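Local coordinates for protein predicted metal-dependent phosphohydrolase (Magnetospirillum magnetotacticum MS-1, PDB 3KH1) that probably hydrolyses the phosphate ester of 5'-deoxynucleotides in a metal-dependent manner, as a member of the HD-domain phosphohydrolases, at residues E61-I65 with G66-R70; D141-Q144 with P145-N149; L72-H75 with D76-E79; D21-K24 with T25-R28. All coordinates share one frame; numbering follows the deposited sequence. Where two conformers were deposited one is given.

Contact 1: E61-I65 with G66-R70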
loop_
_atom_site.group_PDB
_atom_site.type_symbol
_atom_site.label_atom_id
_atom_site.label_comp_id
_atom_site.label_asym_id
_atom_site.label_seq_id
_atom_site.Cartn_x
_atom_site.Cartn_y
_atom_site.Cartn_z
ATOM N N GLU A 61 9.553 -18.687 11.889
ATOM C CA GLU A 61 8.246 -19.290 12.248
ATOM C C GLU A 61 7.364 -18.379 13.125
ATOM O O GLU A 61 6.114 -18.369 12.979
ATOM C CB GLU A 61 8.450 -20.672 12.913
ATOM N N ALA A 62 8.006 -17.617 14.011
ATOM C CA ALA A 62 7.294 -16.810 14.983
ATOM C C ALA A 62 6.669 -15.563 14.309
ATOM O O ALA A 62 5.799 -14.918 14.947
ATOM C CB ALA A 62 8.233 -16.379 16.199
ATOM N N VAL A 63 7.004 -15.234 13.052
ATOM C CA VAL A 63 6.433 -14.031 12.435
ATOM C C VAL A 63 4.946 -14.204 12.054
ATOM O O VAL A 63 4.547 -15.249 11.528
ATOM C CB VAL A 63 7.276 -13.576 11.252
ATOM C CG1 VAL A 63 6.572 -12.517 10.460
ATOM C CG2 VAL A 63 8.620 -13.030 11.762
ATOM N N GLN A 64 4.122 -13.177 12.343
ATOM C CA GLN A 64 2.742 -13.142 11.896
ATOM C C GLN A 64 2.723 -12.238 10.670
ATOM O O GLN A 64 2.867 -11.016 10.764
ATOM C CB GLN A 64 1.845 -12.578 12.987
ATOM C CG GLN A 64 1.711 -13.493 14.207
ATOM C CD GLN A 64 0.525 -13.096 15.048
ATOM O OE1 GLN A 64 -0.620 -13.462 14.742
ATOM N NE2 GLN A 64 0.759 -12.251 16.047
ATOM N N ILE A 65 2.611 -12.849 9.498
ATOM C CA ILE A 65 2.796 -12.122 8.254
ATOM C C ILE A 65 1.745 -11.012 8.056
ATOM O O ILE A 65 2.062 -9.964 7.540
ATOM C CB ILE A 65 2.846 -13.096 7.050
ATOM C CG1 ILE A 65 4.130 -13.958 7.111
ATOM C CG2 ILE A 65 2.637 -12.365 5.706
ATOM C CD1 ILE A 65 5.423 -13.191 6.840
ATOM N N GLY A 66 0.501 -11.231 8.449
ATOM C CA GLY A 66 -0.511 -10.197 8.345
ATOM C C GLY A 66 -0.196 -8.991 9.212
ATOM O O GLY A 66 -0.471 -7.847 8.851
ATOM N N ARG A 67 0.395 -9.261 10.374
ATOM C CA ARG A 67 0.820 -8.209 11.263
ATOM C C ARG A 67 2.018 -7.449 10.708
ATOM O O ARG A 67 2.061 -6.217 10.809
ATOM C CB ARG A 67 1.088 -8.781 12.647
ATOM C CG ARG A 67 1.414 -7.752 13.705
ATOM C CD ARG A 67 1.335 -8.345 15.121
ATOM N NE ARG A 67 1.474 -7.349 16.173
ATOM C CZ ARG A 67 2.637 -6.845 16.545
ATOM N NH1 ARG A 67 3.768 -7.245 15.946
ATOM N NH2 ARG A 67 2.650 -5.945 17.502
ATOM N N VAL A 68 2.959 -8.164 10.117
ATOM C CA VAL A 68 4.052 -7.521 9.373
ATOM C C VAL A 68 3.492 -6.601 8.286
ATOM O O VAL A 68 3.942 -5.449 8.132
ATOM C CB VAL A 68 5.022 -8.570 8.780
ATOM C CG1 VAL A 68 5.989 -7.928 7.767
ATOM C CG2 VAL A 68 5.801 -9.258 9.937
ATOM N N ALA A 69 2.488 -7.085 7.540
ATOM C CA ALA A 69 1.879 -6.294 6.486
ATOM C C ALA A 69 1.292 -5.026 7.073
ATOM O O ALA A 69 1.502 -3.939 6.535
ATOM C CB ALA A 69 0.825 -7.090 5.705
ATOM N N ARG A 70 0.525 -5.159 8.139
ATOM C CA ARG A 70 -0.110 -3.976 8.773
ATOM C C ARG A 70 0.931 -2.977 9.240
ATOM O O ARG A 70 0.846 -1.779 8.987
ATOM C CB ARG A 70 -0.995 -4.418 9.940
ATOM C CG ARG A 70 -1.665 -3.306 10.682
ATOM C CD ARG A 70 -2.634 -3.742 11.700
ATOM N NE ARG A 70 -2.062 -4.455 12.846
ATOM C CZ ARG A 70 -2.148 -5.768 13.064
ATOM N NH1 ARG A 70 -2.513 -6.593 12.102
ATOM N NH2 ARG A 70 -1.763 -6.271 14.223
#

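Contact 2: D141-Q144 with P145-N149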
loop_
_atom_site.group_PDB
_atom_site.type_symbol
_atom_site.label_atom_id
_atom_site.label_comp_id
_atom_site.label_asym_id
_atom_site.label_seq_id
_atom_site.Cartn_x
_atom_site.Cartn_y
_atom_site.Cartn_z
ATOM N N ASP A 141 11.950 -3.895 4.014
ATOM C CA ASP A 141 12.069 -2.475 3.742
ATOM C C ASP A 141 13.470 -2.080 3.287
ATOM O O ASP A 141 13.638 -1.168 2.469
ATOM C CB ASP A 141 11.699 -1.649 4.951
ATOM C CG ASP A 141 11.587 -0.210 4.617
ATOM O OD1 ASP A 141 10.690 0.122 3.814
ATOM O OD2 ASP A 141 12.353 0.554 5.190
ATOM N N ARG A 142 14.483 -2.770 3.813
ATOM C CA ARG A 142 15.862 -2.496 3.433
ATOM C C ARG A 142 16.238 -3.192 2.133
ATOM O O ARG A 142 17.125 -2.743 1.391
ATOM C CB ARG A 142 16.803 -2.944 4.550
ATOM C CG ARG A 142 16.695 -2.113 5.821
ATOM C CD ARG A 142 17.665 -1.001 5.857
ATOM N NE ARG A 142 17.703 -0.096 4.709
ATOM C CZ ARG A 142 16.914 0.975 4.506
ATOM N NH1 ARG A 142 16.004 1.367 5.411
ATOM N NH2 ARG A 142 17.092 1.728 3.414
ATOM N N LEU A 143 15.584 -4.314 1.812
ATOM C CA LEU A 143 15.887 -5.038 0.561
ATOM C C LEU A 143 15.395 -4.293 -0.651
ATOM O O LEU A 143 16.066 -4.228 -1.688
ATOM C CB LEU A 143 15.198 -6.387 0.627
ATOM C CG LEU A 143 15.291 -7.291 -0.610
ATOM C CD1 LEU A 143 16.758 -7.608 -0.987
ATOM C CD2 LEU A 143 14.506 -8.602 -0.426
ATOM N N GLN A 144 14.184 -3.761 -0.550
ATOM C CA GLN A 144 13.559 -3.177 -1.726
ATOM C C GLN A 144 14.377 -2.054 -2.410
ATOM O O GLN A 144 14.478 -2.044 -3.658
ATOM C CB GLN A 144 12.113 -2.783 -1.438
ATOM C CG GLN A 144 11.300 -2.222 -2.620
ATOM C CD GLN A 144 11.297 -0.725 -2.701
ATOM O OE1 GLN A 144 12.079 -0.021 -2.032
ATOM N NE2 GLN A 144 10.321 -0.198 -3.478
ATOM N N PRO A 145 14.979 -1.129 -1.652
ATOM C CA PRO A 145 15.763 -0.099 -2.322
ATOM C C PRO A 145 16.982 -0.664 -3.046
ATOM O O PRO A 145 17.454 -0.065 -4.008
ATOM C CB PRO A 145 16.141 0.892 -1.217
ATOM C CG PRO A 145 15.226 0.566 -0.145
ATOM C CD PRO A 145 14.749 -0.805 -0.233
ATOM N N LEU A 146 17.540 -1.750 -2.539
ATOM C CA LEU A 146 18.646 -2.437 -3.227
ATOM C C LEU A 146 18.204 -2.971 -4.578
ATOM O O LEU A 146 18.887 -2.804 -5.607
ATOM C CB LEU A 146 19.238 -3.546 -2.369
ATOM C CG LEU A 146 19.733 -3.142 -0.989
ATOM C CD1 LEU A 146 20.279 -4.388 -0.238
ATOM C CD2 LEU A 146 20.745 -2.025 -1.015
ATOM N N LEU A 147 17.024 -3.591 -4.581
ATOM C CA LEU A 147 16.416 -4.036 -5.834
ATOM C C LEU A 147 16.285 -2.899 -6.812
ATOM O O LEU A 147 16.614 -3.037 -8.007
ATOM C CB LEU A 147 15.048 -4.670 -5.580
ATOM C CG LEU A 147 14.963 -5.921 -4.686
ATOM C CD1 LEU A 147 13.518 -6.380 -4.512
ATOM C CD2 LEU A 147 15.756 -7.060 -5.227
ATOM N N HIS A 148 15.807 -1.768 -6.328
ATOM C CA HIS A 148 15.585 -0.622 -7.234
ATOM C C HIS A 148 16.885 0.003 -7.713
ATOM O O HIS A 148 17.009 0.306 -8.902
ATOM C CB HIS A 148 14.708 0.418 -6.561
ATOM C CG HIS A 148 13.251 0.087 -6.627
ATOM N ND1 HIS A 148 12.341 0.960 -7.133
ATOM C CD2 HIS A 148 12.558 -1.039 -6.287
ATOM C CE1 HIS A 148 11.150 0.381 -7.133
ATOM N NE2 HIS A 148 11.248 -0.837 -6.636
ATOM N N ASN A 149 17.895 0.109 -6.843
ATOM C CA ASN A 149 19.155 0.642 -7.259
ATOM C C ASN A 149 19.792 -0.263 -8.303
ATOM O O ASN A 149 20.438 0.195 -9.245
ATOM C CB ASN A 149 20.100 0.826 -6.062
ATOM C CG ASN A 149 20.314 2.251 -5.680
ATOM O OD1 ASN A 149 20.662 3.097 -6.497
ATOM N ND2 ASN A 149 20.205 2.507 -4.386
#

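Contact 3: L72-H75 with D76-E79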
loop_
_atom_site.group_PDB
_atom_site.type_symbol
_atom_site.label_atom_id
_atom_site.label_comp_id
_atom_site.label_asym_id
_atom_site.label_seq_id
_atom_site.Cartn_x
_atom_site.Cartn_y
_atom_site.Cartn_z
ATOM N N LEU A 72 3.982 -2.589 8.094
ATOM C CA LEU A 72 4.558 -1.925 6.937
ATOM C C LEU A 72 3.610 -0.898 6.342
ATOM O O LEU A 72 4.049 0.162 5.881
ATOM C CB LEU A 72 4.983 -2.945 5.883
ATOM C CG LEU A 72 6.235 -3.765 6.272
ATOM C CD1 LEU A 72 6.374 -4.959 5.315
ATOM C CD2 LEU A 72 7.434 -2.883 6.264
ATOM N N LEU A 73 2.334 -1.192 6.280
ATOM C CA LEU A 73 1.370 -0.232 5.722
ATOM C C LEU A 73 1.390 1.070 6.534
ATOM O O LEU A 73 1.182 2.142 5.982
ATOM C CB LEU A 73 -0.026 -0.783 5.688
ATOM C CG LEU A 73 -0.211 -1.967 4.707
ATOM C CD1 LEU A 73 -1.594 -2.599 4.916
ATOM C CD2 LEU A 73 -0.081 -1.478 3.233
ATOM N N ILE A 74 1.655 0.999 7.841
ATOM C CA ILE A 74 1.583 2.213 8.669
ATOM C C ILE A 74 2.943 2.813 9.022
ATOM O O ILE A 74 2.995 3.880 9.637
ATOM C CB ILE A 74 0.704 2.011 9.937
ATOM C CG1 ILE A 74 1.246 0.963 10.907
ATOM C CG2 ILE A 74 -0.696 1.642 9.497
ATOM C CD1 ILE A 74 2.370 1.447 11.853
ATOM N N HIS A 75 4.049 2.134 8.684
ATOM C CA HIS A 75 5.362 2.487 9.211
ATOM C C HIS A 75 5.867 3.871 8.853
ATOM O O HIS A 75 6.690 4.391 9.583
ATOM C CB HIS A 75 6.452 1.418 8.852
ATOM C CG HIS A 75 7.090 1.632 7.514
ATOM N ND1 HIS A 75 6.476 1.306 6.307
ATOM C CD2 HIS A 75 8.283 2.203 7.193
ATOM C CE1 HIS A 75 7.279 1.661 5.305
ATOM N NE2 HIS A 75 8.392 2.184 5.821
ATOM N N ASP A 76 5.397 4.418 7.734
ATOM C CA ASP A 76 5.793 5.736 7.296
ATOM C C ASP A 76 4.740 6.817 7.463
ATOM O O ASP A 76 4.954 7.971 7.080
ATOM C CB ASP A 76 6.286 5.732 5.842
ATOM C CG ASP A 76 7.781 5.467 5.726
ATOM O OD1 ASP A 76 8.509 5.631 6.734
ATOM O OD2 ASP A 76 8.187 5.174 4.584
ATOM N N ILE A 77 3.636 6.524 8.113
ATOM C CA ILE A 77 2.621 7.569 8.328
ATOM C C ILE A 77 3.182 8.811 9.000
ATOM O O ILE A 77 2.804 9.944 8.627
ATOM C CB ILE A 77 1.374 6.996 9.013
ATOM C CG1 ILE A 77 0.573 6.140 7.968
ATOM C CG2 ILE A 77 0.532 8.117 9.673
ATOM C CD1 ILE A 77 -0.555 5.297 8.575
ATOM N N VAL A 78 4.105 8.627 9.953
ATOM C CA VAL A 78 4.711 9.802 10.571
ATOM C C VAL A 78 5.387 10.764 9.593
ATOM O O VAL A 78 5.497 11.984 9.880
ATOM C CB VAL A 78 5.737 9.433 11.678
ATOM C CG1 VAL A 78 4.986 8.811 12.895
ATOM C CG2 VAL A 78 6.895 8.543 11.131
ATOM N N GLU A 79 5.826 10.264 8.437
ATOM C CA GLU A 79 6.480 11.119 7.444
ATOM C C GLU A 79 5.560 12.174 6.822
ATOM O O GLU A 79 6.043 13.125 6.214
ATOM C CB GLU A 79 7.221 10.279 6.379
ATOM C CG GLU A 79 8.275 9.328 7.023
ATOM C CD GLU A 79 9.368 8.854 6.097
ATOM O OE1 GLU A 79 9.242 8.963 4.882
ATOM O OE2 GLU A 79 10.404 8.389 6.653
HETATM O O HOH W 1 3.599 3.633 5.689
HETATM O O HOH W 2 4.261 5.892 11.211
HETATM O O HOH W 3 10.596 2.963 4.550
#

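Contact 4: D21-K24 with T25-R28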
loop_
_atom_site.group_PDB
_atom_site.type_symbol
_atom_site.label_atom_id
_atom_site.label_comp_id
_atom_site.label_asym_id
_atom_site.label_seq_id
_atom_site.Cartn_x
_atom_site.Cartn_y
_atom_site.Cartn_z
ATOM N N ASP A 21 -4.219 10.101 3.046
ATOM C CA ASP A 21 -3.962 10.419 1.641
ATOM C C ASP A 21 -2.653 11.158 1.462
ATOM O O ASP A 21 -1.975 11.024 0.416
ATOM C CB ASP A 21 -5.102 11.251 1.001
ATOM C CG ASP A 21 -5.056 11.268 -0.560
ATOM O OD1 ASP A 21 -5.418 10.236 -1.142
ATOM O OD2 ASP A 21 -4.757 12.333 -1.191
ATOM N N LYS A 22 -2.327 12.008 2.443
ATOM C CA LYS A 22 -1.158 12.868 2.343
ATOM C C LYS A 22 0.157 12.109 2.265
ATOM O O LYS A 22 1.165 12.665 1.825
ATOM C CB LYS A 22 -1.142 13.823 3.516
ATOM C CG LYS A 22 -2.300 14.815 3.509
ATOM C CD LYS A 22 -2.234 15.718 4.772
ATOM C CE LYS A 22 -3.362 16.717 4.883
ATOM N NZ LYS A 22 -3.214 17.515 6.174
ATOM N N LEU A 23 0.177 10.837 2.643
ATOM C CA LEU A 23 1.434 10.064 2.553
ATOM C C LEU A 23 1.900 9.958 1.107
ATOM O O LEU A 23 3.085 9.787 0.812
ATOM C CB LEU A 23 1.263 8.690 3.198
ATOM C CG LEU A 23 2.551 7.874 3.324
ATOM C CD1 LEU A 23 3.525 8.617 4.255
ATOM C CD2 LEU A 23 2.230 6.501 3.804
ATOM N N LYS A 24 0.945 10.033 0.191
ATOM C CA LYS A 24 1.202 9.913 -1.245
ATOM C C LYS A 24 2.079 11.041 -1.779
ATOM O O LYS A 24 2.689 10.845 -2.834
ATOM C CB LYS A 24 -0.141 9.872 -1.998
ATOM C CG LYS A 24 -0.980 8.614 -1.640
ATOM C CD LYS A 24 -2.420 8.713 -2.109
ATOM C CE LYS A 24 -3.271 7.587 -1.544
ATOM N NZ LYS A 24 -4.733 7.742 -1.906
ATOM N N THR A 25 2.184 12.133 -1.047
ATOM C CA THR A 25 2.918 13.308 -1.452
ATOM C C THR A 25 4.340 13.352 -0.887
ATOM O O THR A 25 5.078 14.275 -1.184
ATOM C CB THR A 25 2.160 14.652 -0.987
ATOM O OG1 THR A 25 2.240 14.776 0.426
ATOM C CG2 THR A 25 0.762 14.651 -1.355
ATOM N N ILE A 26 4.721 12.373 -0.068
ATOM C CA ILE A 26 6.053 12.347 0.582
ATOM C C ILE A 26 6.981 11.526 -0.288
ATOM O O ILE A 26 6.761 10.316 -0.526
ATOM C CB ILE A 26 5.996 11.782 1.991
ATOM C CG1 ILE A 26 4.975 12.512 2.867
ATOM C CG2 ILE A 26 7.410 11.805 2.645
ATOM C CD1 ILE A 26 5.247 14.008 3.046
ATOM N N LEU A 27 8.015 12.157 -0.801
ATOM C CA LEU A 27 8.937 11.526 -1.775
ATOM C C LEU A 27 10.245 11.029 -1.165
ATOM O O LEU A 27 10.855 11.670 -0.309
ATOM C CB LEU A 27 9.260 12.497 -2.905
ATOM C CG LEU A 27 7.988 12.981 -3.638
ATOM C CD1 LEU A 27 8.248 13.942 -4.739
ATOM C CD2 LEU A 27 7.126 11.771 -4.129
ATOM N N ARG A 28 10.651 9.871 -1.621
ATOM C CA ARG A 28 11.892 9.222 -1.249
ATOM C C ARG A 28 12.969 9.525 -2.292
ATOM O O ARG A 28 12.690 10.093 -3.354
ATOM C CB ARG A 28 11.658 7.712 -1.204
ATOM C CG ARG A 28 10.701 7.306 -0.118
ATOM C CD ARG A 28 10.183 5.899 -0.216
ATOM N NE ARG A 28 11.239 4.944 -0.412
ATOM C CZ ARG A 28 12.036 4.393 0.465
ATOM N NH1 ARG A 28 11.804 4.545 1.746
ATOM N NH2 ARG A 28 13.006 3.554 0.031
#

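Contact 1: E61-I65 with G66-R70
Gln-64 and Val-68 meet through the backbone at the start of helix 65-74, and here the contact is at its firmest. The carbonyl O of Gln-64 takes the N-H of Val-68 at 2.9 Å with an N-H...O angle of 166°. One residue on, Ala-69 N reaches Ile-65 O at 2.9 Å. The branched side chain of Val-68 leans back over this turn, with CG2 3.5 Å from Gln-64 O. Val-63 also comes up against Val-68 CG2 through CG1, but Val-63 was deposited in two conformers and the very short carbon-carbon distance is doubtful. These bonds mark the first turn of an alpha helix whose N-cap residue is Gln-64, in an HD domain built mainly of helices. Helix 132-151 covers the same face: Asp-133 accepts from Gln-64 N and is touched by Val-63 and Val-68. The looser side is that of Gln-64 and Arg-67. Gln-64 CB and Arg-67 CB lie 3.9 Å apart. Further out, Gln-64 NE2 passes Arg-67 CD at 4.1 Å. Amide and guanidinium planes are only 6° apart in tilt, yet the groups themselves are well separated and do not stack. With CG of Arg-67 opposite its backbone N (chi1 -174°) and the chain extended to NE, the guanidinium leaves the turn and forms salt bridges to Asp-133 and Glu-125, whereas the side chain of Gln-64 lies on the exposed side.

Contact 2: D141-Q144 with P145-N149
Pro-145 packs back on Asp-141 where an ordinary helix would have a hydrogen bond: its CD sits 2.9 Å from Asp-141 O, and helix 132-151, one of the long helices of the HD domain, is kinked at this proline. The ring also has Gln-144 OE1 3.3 Å from CD, and its side chain lies about 4 Å from a bound calcium ion. Leu-146 follows with CG 3.6 Å from Arg-142 O, its side chain packing against helices 164-177 and 179-195. At Leu-147 regular bonding resumes, since its N donates to Leu-143 O at 3.1 Å and 164°; the two leucines also pack, CG to CG, at 4.3 Å. His-148 N then bonds Gln-144 O at 3.0 Å. The His-148 ring is held through ND1, bonded to Leu-31 O, while the Gln-144 amide donates to Glu-39 and His-47. Between the two groups the angle excludes a hydrogen bond: amide and ring planes are 35° apart, and Gln-144 NE2 lies over one face of the ring, 3.4 Å from His-148 NE2.

Contact 3: L72-H75 with D76-E79
His-75 holds CG between its backbone N and carbonyl carbon (chi1 86°), while the first torsion of Asp-76 turns its carboxylate over the NE2 side of the same ring face that its CB covers, and together these rotations lay the two side chains alongside each other. Asp-76 CB stands 4.2 Å from the centroid of the His-75 ring, close to the ring normal, a CH-pi contact; ring and carboxylate planes are 35° apart. His-75 ND1 helps fix the ring's rotation by donating to Leu-72 O at 2.7 Å. That bond is nearly straight (175°), lies in the ring plane and uses a lone pair of the carbonyl. The chain passes from helix 65-74 through a type I turn from Ile-74 to Ile-77, closed by Ile-77 N to Ile-74 O at 3.1 Å. One water joins Leu-73 O to Asp-76 N, and another joins Ile-74 O to Val-78 N. A leucine in place of His-75 would probably leave Leu-72 O without its ring donor and Asp-76 without the face it rests on. His-75 NE2 and Asp-76 OD2 are 3.2 Å apart, at an angle unfit for a hydrogen bond. A third water lies 2.7 Å from His-75 NE2 in the ring plane and 3.3 Å from Asp-76 OD2, though it has more acceptors in reach than protons. The adjacent pair is the His-Asp doublet that names the HD family. With ND1 spent on a carbonyl, NE2 and the carboxylate converge on one small polar site, consistent with the metal-binding role of this doublet in relatives, though a water is modelled here.

Contact 4: D21-K24 with T25-R28
Thr-25 folds back onto Lys-22, and every outer atom of its side chain can be followed to one carbonyl. CB lies 3.6 Å from Lys-22 O, and CG2 passes the same oxygen at 3.8 Å. The hydroxyl stands between the backbone N and the carbonyl carbon (chi1 70°), which carries OG1 to 2.8 Å from Lys-22 O as a donor in the carbonyl plane. The backbone N of Thr-25 donates there too, at 3.1 Å and 163°, but from well above that plane, so the two bonds approach the oxygen from different directions. This double grip ends a 3-10 segment, whose i to i+3 bonding is repeated by Ile-26 N to Leu-23 O at 3.2 Å and 166°, before strand 27-28 starts. A valine in place of Thr-25 would probably leave Lys-22 O with the backbone donor alone from this pair and make the exit from the 3-10 turn less firmly set. Ile-26 CG1 lies 4.4 Å from Leu-23 CD1, a loose apolar touch, and its backbone pairs with Asp-41. Within the turn, Lys-24 runs extended to a salt bridge, NZ to Asp-21 OD1 at 2.7 Å, met from the anti side and well out of the carboxylate plane. The same ammonium has further partners in Glu-39 and His-47 of the second subunit, and Asp-21 OD2 accepts from Thr-33 N of that subunit. Two carboxylates round one NZ would be expected to hold the lysine charged, and since one belongs to the second subunit the bridge ties this turn to the dimer interface.

How the contacts relate
Contacts 1 and 3 lie on helix 65-74, at its start and its end, with centres 16 Å apart. The helix thus leads from the outer cap to the His-Asp doublet. There contact 3 meets contact 2, Asp-141 OD1 lying 3.7 Å from His-75 NE2, a gathering consistent with the metal site of HD relatives. Contact 4, about 10 Å from contact 3 between centres, packs against it through Leu-23 CD1 at 3.2 Å from Asp-76 O, and reaches contact 2 through Arg-28 NH2, 3.7 Å from Pro-145 CG. The bound calcium is about 4 Å from the Pro-145 side chain but about 12 Å from that of Asp-76. All four contacts touch the second subunit.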